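Local coordinates for protein TetR/AcrR family transcriptional regulator (Bradyrhizobium diazoefficiens, PDB 6G8G) that probably acts as a TetR-family transcriptional repressor that responds to flavonoids, binding genistein in its ligand-binding domain, at residues D24-A29 with E66-S71; A115-I120 with R132-S137. All coordinates share one frame; numbering follows the deposited sequence.

Contact 1: residues D24-A29 with E66-S71; sequences DIVIRA and EALFAS
The shortest polar bond is a backbone one, R28 N to D24 O at 2.9 Å, within the helix that presents V26 and I27 to L68 and S71. That helix, 23-37, is the first of the three helices of the DNA-binding domain of a TetR-family regulator; here it meets helix 65-82, which leads on from the helix-turn-helix formed by helices 44-51 and 55-61. The two short segments cross almost at right angles (94°), with their axes 10.4 Å apart, and no hydrogen bond bridges them. I27 and L68 lie closest in the backbone, yet the contact is made chiefly by the methyl groups of V26, I27 and L68, with S71 adding its CB. V26 holds CG1 anti to the backbone N (chi1 162°), which brings this methyl to within 3.8 Å of L68 CD1; the valine and leucine side chains stand roughly perpendicular to each other. The end of the L68 side chain comes nearer to the first helix than its CB direction suggests, with CG anti to the backbone N (chi1 -163°), and CD1 makes the contact. Buried with V26, L68 also packs on M44 and I47 of helix 44-51, while both V26 and L68 touch F62. The first helix-turn-helix helix thus shares this small apolar layer with the two crossing helices. Beside this pair, I27 sends CD1 toward helix 65-82, passing 4.5 Å from L68 CD1 and 4.4 Å from the carbonyl oxygen L68 O. The same methyl meets the last residue of the contact, at its margin, where S71 offers its CB carbon and turns its hydroxyl away from the isoleucine: I27 CD1 lies 4.1 Å from S71 CB.

Contact 2: residues A115-I120 with R132-S137; sequences AFVRII and RLFYES
Segments 115-120 and 132-137 run nearly antiparallel (154° between their directions) with axes 11.5 Å apart, and F116 faces F134 at the closest backbone point. At this wide spacing the gap is bridged by one large side chain, F134, received by three residues of the other helix. With CG anti to the backbone N (chi1 166°), F134 extends its ring toward helix 114-121. Each partner meets it obliquely and at a different place along its length. At the base, I120 CD1 sits 3.9 Å from F134 CB and almost as close to CG. V117 reaches the far end, its CG2 methyl 4.0 Å from F134 CZ. F116 contributes its CB carbon, 4.3 Å from F134 CE1, while its own ring turns toward W31, I73 and E76. Near the end of helix 128-137, L133 O accepts two bonds from S137, from OG at 2.6 Å and from the backbone N, arriving from opposite faces of the carbonyl plane. V184 and L185 of the second subunit pack on V117 and I120, and its E178 OE1 is hydrogen-bonded to Y135 OH. With a bound genistein about 6 Å from the V117 side chain, this is the antiparallel helix packing of a TetR-family ligand-binding domain, close to both its effector and its dimer partner.

Overall arrangement
From the N terminus, helix 23-37 leads into the helix-turn-helix, and contact 1 closes this excursion when helix 65-82 returns across it, with 36 residues between the segments. The chain then passes through helix 93-109 before contact 2 closes a much shorter loop of 11 residues. The two contacts follow in series, neither nested nor crossing, with centres 14 Å apart. Helix 65-82 joins them: F69, pointing away from segment 24-29, packs against F116, I119 and I120, while A70 meets L133. The DNA-binding and ligand-binding domains are thereby in direct apolar contact, consistent with effector signals passing through this interface.

Contact 1: residues D24-A29 with E66-S71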
loop_
_atom_site.group_PDB
_atom_site.type_symbol
_atom_site.label_atom_id
_atom_site.label_comp_id
_atom_site.label_asym_id
_atom_site.label_seq_id
_atom_site.Cartn_x
_atom_site.Cartn_y
_atom_site.Cartn_z
ATOM N N ASP A 24 7.346 16.069 26.921
ATOM C CA ASP A 24 7.165 14.655 26.606
ATOM C C ASP A 24 5.880 14.080 27.190
ATOM O O ASP A 24 5.223 13.254 26.558
ATOM C CB ASP A 24 8.374 13.808 27.029
ATOM C CG ASP A 24 9.703 14.334 26.454
ATOM O OD1 ASP A 24 9.753 14.805 25.288
ATOM O OD2 ASP A 24 10.712 14.263 27.185
ATOM N N ILE A 25 5.502 14.494 28.385
ATOM C CA ILE A 25 4.247 14.011 28.960
ATOM C C ILE A 25 3.086 14.416 28.072
ATOM O O ILE A 25 2.155 13.633 27.835
ATOM C CB ILE A 25 4.026 14.553 30.382
ATOM C CG1 ILE A 25 5.065 13.936 31.328
ATOM C CG2 ILE A 25 2.605 14.256 30.865
ATOM C CD1 ILE A 25 5.219 14.639 32.669
ATOM N N VAL A 26 3.143 15.654 27.598
ATOM C CA VAL A 26 2.120 16.184 26.690
ATOM C C VAL A 26 2.086 15.382 25.395
ATOM O O VAL A 26 1.027 14.968 24.949
ATOM C CB VAL A 26 2.378 17.669 26.360
ATOM C CG1 VAL A 26 1.607 18.086 25.122
ATOM C CG2 VAL A 26 2.009 18.549 27.545
ATOM N N ILE A 27 3.256 15.153 24.820
ATOM C CA ILE A 27 3.376 14.329 23.636
ATOM C C ILE A 27 2.686 12.980 23.832
ATOM O O ILE A 27 1.845 12.599 23.022
ATOM C CB ILE A 27 4.851 14.102 23.276
ATOM C CG1 ILE A 27 5.471 15.392 22.746
ATOM C CG2 ILE A 27 5.015 12.971 22.276
ATOM C CD1 ILE A 27 5.061 15.736 21.341
ATOM N N ARG A 28 3.028 12.256 24.894
ATOM C CA ARG A 28 2.452 10.923 25.088
ATOM C C ARG A 28 0.949 11.008 25.307
ATOM O O ARG A 28 0.198 10.150 24.870
ATOM C CB ARG A 28 3.106 10.174 26.253
ATOM C CG ARG A 28 4.516 9.716 25.974
ATOM C CD ARG A 28 5.012 8.870 27.162
ATOM N NE ARG A 28 5.289 9.628 28.395
ATOM C CZ ARG A 28 6.376 10.381 28.601
ATOM N NH1 ARG A 28 6.537 11.014 29.760
ATOM N NH2 ARG A 28 7.296 10.539 27.647
ATOM N N ALA A 29 0.493 12.055 25.965
ATOM C CA ALA A 29 -0.938 12.195 26.204
ATOM C C ALA A 29 -1.709 12.461 24.902
ATOM O O ALA A 29 -2.845 11.999 24.725
ATOM C CB ALA A 29 -1.193 13.305 27.200
ATOM N N GLU A 66 -1.996 21.133 15.253
ATOM C CA GLU A 66 -1.220 20.734 14.072
ATOM C C GLU A 66 0.264 20.675 14.426
ATOM O O GLU A 66 0.959 19.734 14.088
ATOM C CB GLU A 66 -1.453 21.709 12.920
ATOM C CG GLU A 66 -2.853 21.695 12.281
ATOM C CD GLU A 66 -3.966 22.385 13.101
ATOM O OE1 GLU A 66 -3.683 23.056 14.139
ATOM O OE2 GLU A 66 -5.149 22.284 12.672
ATOM N N ALA A 67 0.758 21.684 15.130
ATOM C CA ALA A 67 2.172 21.674 15.496
ATOM C C ALA A 67 2.507 20.497 16.422
ATOM O O ALA A 67 3.537 19.869 16.305
ATOM C CB ALA A 67 2.564 23.013 16.101
ATOM N N LEU A 68 1.596 20.163 17.298
ATOM C CA LEU A 68 1.807 19.049 18.207
ATOM C C LEU A 68 1.933 17.737 17.445
ATOM O O LEU A 68 2.826 16.943 17.699
ATOM C CB LEU A 68 0.608 18.952 19.099
ATOM C CG LEU A 68 0.448 18.228 20.393
ATOM C CD1 LEU A 68 1.523 18.436 21.389
ATOM C CD2 LEU A 68 -0.826 18.788 21.016
ATOM N N PHE A 69 1.063 17.541 16.470
ATOM C CA PHE A 69 1.088 16.319 15.683
ATOM C C PHE A 69 2.321 16.226 14.776
ATOM O O PHE A 69 2.894 15.143 14.567
ATOM C CB PHE A 69 -0.171 16.215 14.843
ATOM C CG PHE A 69 -0.416 14.842 14.282
ATOM C CD1 PHE A 69 -0.029 13.718 14.969
ATOM C CD2 PHE A 69 -1.065 14.678 13.087
ATOM C CE1 PHE A 69 -0.238 12.464 14.453
ATOM C CE2 PHE A 69 -1.276 13.434 12.560
ATOM C CZ PHE A 69 -0.864 12.323 13.248
ATOM N N ALA A 70 2.745 17.372 14.264
ATOM C CA ALA A 70 3.976 17.436 13.524
ATOM C C ALA A 70 5.164 16.978 14.362
ATOM O O ALA A 70 6.019 16.225 13.868
ATOM C CB ALA A 70 4.200 18.831 12.999
ATOM N N SER A 71 5.238 17.376 15.625
ATOM C CA SER A 71 6.320 16.861 16.502
ATOM C C SER A 71 6.251 15.354 16.675
ATOM O O SER A 71 7.272 14.681 16.735
ATOM C CB SER A 71 6.250 17.489 17.880
ATOM O OG SER A 71 6.766 18.796 17.880
#

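Contact 2: residues A115-I120 with R132-S137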
loop_
_atom_site.group_PDB
_atom_site.type_symbol
_atom_site.label_atom_id
_atom_site.label_comp_id
_atom_site.label_asym_id
_atom_site.label_seq_id
_atom_site.Cartn_x
_atom_site.Cartn_y
_atom_site.Cartn_z
ATOM N N ALA A 115 -0.660 2.738 12.958
ATOM C CA ALA A 115 -1.395 3.721 13.726
ATOM C C ALA A 115 -1.325 5.106 13.085
ATOM O O ALA A 115 -2.356 5.783 12.912
ATOM C CB ALA A 115 -0.843 3.776 15.121
ATOM N N PHE A 116 -0.117 5.541 12.725
ATOM C CA PHE A 116 0.045 6.862 12.084
ATOM C C PHE A 116 -0.731 6.991 10.819
ATOM O O PHE A 116 -1.397 8.009 10.562
ATOM C CB PHE A 116 1.500 7.158 11.753
ATOM C CG PHE A 116 2.187 7.940 12.811
ATOM C CD1 PHE A 116 1.946 9.300 12.930
ATOM C CD2 PHE A 116 3.029 7.331 13.698
ATOM C CE1 PHE A 116 2.523 10.039 13.896
ATOM C CE2 PHE A 116 3.632 8.076 14.671
ATOM C CZ PHE A 116 3.377 9.436 14.771
ATOM N N VAL A 117 -0.630 5.959 10.008
ATOM C CA VAL A 117 -1.282 6.010 8.729
ATOM C C VAL A 117 -2.791 6.014 8.939
ATOM O O VAL A 117 -3.544 6.662 8.200
ATOM C CB VAL A 117 -0.861 4.820 7.863
ATOM C CG1 VAL A 117 -1.709 4.743 6.602
ATOM C CG2 VAL A 117 0.621 4.923 7.532
ATOM N N ARG A 118 -3.235 5.273 9.944
ATOM C CA ARG A 118 -4.638 5.227 10.220
ATOM C C ARG A 118 -5.114 6.615 10.575
ATOM O O ARG A 118 -6.091 7.096 10.037
ATOM C CB ARG A 118 -4.938 4.291 11.367
ATOM C CG ARG A 118 -6.213 3.580 11.107
ATOM C CD ARG A 118 -6.508 2.713 12.303
ATOM N NE ARG A 118 -6.263 1.325 11.909
ATOM C CZ ARG A 118 -5.438 0.466 12.512
ATOM N NH1 ARG A 118 -4.772 0.810 13.631
ATOM N NH2 ARG A 118 -5.334 -0.769 11.999
ATOM N N ILE A 119 -4.411 7.246 11.499
ATOM C CA ILE A 119 -4.787 8.561 11.961
ATOM C C ILE A 119 -4.826 9.577 10.838
ATOM O O ILE A 119 -5.788 10.329 10.753
ATOM C CB ILE A 119 -3.843 9.065 13.043
ATOM C CG1 ILE A 119 -4.062 8.266 14.315
ATOM C CG2 ILE A 119 -4.113 10.529 13.336
ATOM C CD1 ILE A 119 -2.941 8.433 15.320
ATOM N N ILE A 120 -3.822 9.577 9.966
ATOM C CA ILE A 120 -3.806 10.511 8.856
ATOM C C ILE A 120 -4.879 10.203 7.777
ATOM O O ILE A 120 -5.556 11.117 7.254
ATOM C CB ILE A 120 -2.432 10.552 8.214
ATOM C CG1 ILE A 120 -1.459 11.121 9.214
ATOM C CG2 ILE A 120 -2.466 11.441 6.972
ATOM C CD1 ILE A 120 -0.022 10.729 8.950
ATOM N N ARG A 132 1.928 15.165 3.976
ATOM C CA ARG A 132 3.190 15.206 3.234
ATOM C C ARG A 132 4.382 15.191 4.146
ATOM O O ARG A 132 5.420 14.622 3.835
ATOM C CB ARG A 132 3.266 16.423 2.344
ATOM C CG ARG A 132 4.466 16.390 1.426
ATOM C CD ARG A 132 4.191 17.160 0.155
ATOM N NE ARG A 132 3.415 16.431 -0.849
ATOM C CZ ARG A 132 3.868 15.382 -1.535
ATOM N NH1 ARG A 132 5.094 14.885 -1.312
ATOM N NH2 ARG A 132 3.081 14.805 -2.435
ATOM N N LEU A 133 4.238 15.815 5.294
ATOM C CA LEU A 133 5.311 15.792 6.269
ATOM C C LEU A 133 5.640 14.338 6.662
ATOM O O LEU A 133 6.796 13.974 6.804
ATOM C CB LEU A 133 4.929 16.600 7.512
ATOM C CG LEU A 133 5.995 16.561 8.611
ATOM C CD1 LEU A 133 7.292 17.167 8.137
ATOM C CD2 LEU A 133 5.512 17.253 9.860
ATOM N N PHE A 134 4.605 13.542 6.873
ATOM C CA PHE A 134 4.809 12.157 7.198
ATOM C C PHE A 134 5.497 11.432 6.047
ATOM O O PHE A 134 6.509 10.749 6.237
ATOM C CB PHE A 134 3.486 11.461 7.532
ATOM C CG PHE A 134 3.616 9.972 7.554
ATOM C CD1 PHE A 134 4.185 9.332 8.647
ATOM C CD2 PHE A 134 3.260 9.228 6.464
ATOM C CE1 PHE A 134 4.338 7.975 8.666
ATOM C CE2 PHE A 134 3.397 7.860 6.485
ATOM C CZ PHE A 134 3.937 7.238 7.583
ATOM N N TYR A 135 4.961 11.597 4.844
ATOM C CA TYR A 135 5.549 10.958 3.678
ATOM C C TYR A 135 7.039 11.279 3.522
ATOM O O TYR A 135 7.835 10.369 3.322
ATOM C CB TYR A 135 4.806 11.325 2.401
ATOM C CG TYR A 135 5.435 10.685 1.190
ATOM C CD1 TYR A 135 5.274 9.333 0.928
ATOM C CD2 TYR A 135 6.249 11.422 0.355
ATOM C CE1 TYR A 135 5.885 8.742 -0.157
ATOM C CE2 TYR A 135 6.884 10.856 -0.728
ATOM C CZ TYR A 135 6.699 9.516 -0.985
ATOM O OH TYR A 135 7.370 9.005 -2.079
ATOM N N GLU A 136 7.409 12.550 3.640
ATOM C CA GLU A 136 8.800 12.979 3.403
ATOM C C GLU A 136 9.739 12.613 4.526
ATOM O O GLU A 136 10.935 12.432 4.305
ATOM C CB GLU A 136 8.890 14.479 3.116
ATOM C CG GLU A 136 8.093 14.877 1.871
ATOM C CD GLU A 136 8.452 16.230 1.267
ATOM O OE1 GLU A 136 8.967 17.097 2.021
ATOM O OE2 GLU A 136 8.201 16.406 0.039
ATOM N N SER A 137 9.204 12.454 5.721
ATOM C CA SER A 137 10.021 12.103 6.890
ATOM C C SER A 137 10.235 10.611 7.035
ATOM O O SER A 137 11.165 10.190 7.689
ATOM C CB SER A 137 9.326 12.611 8.150
ATOM O OG SER A 137 9.107 14.000 8.054
#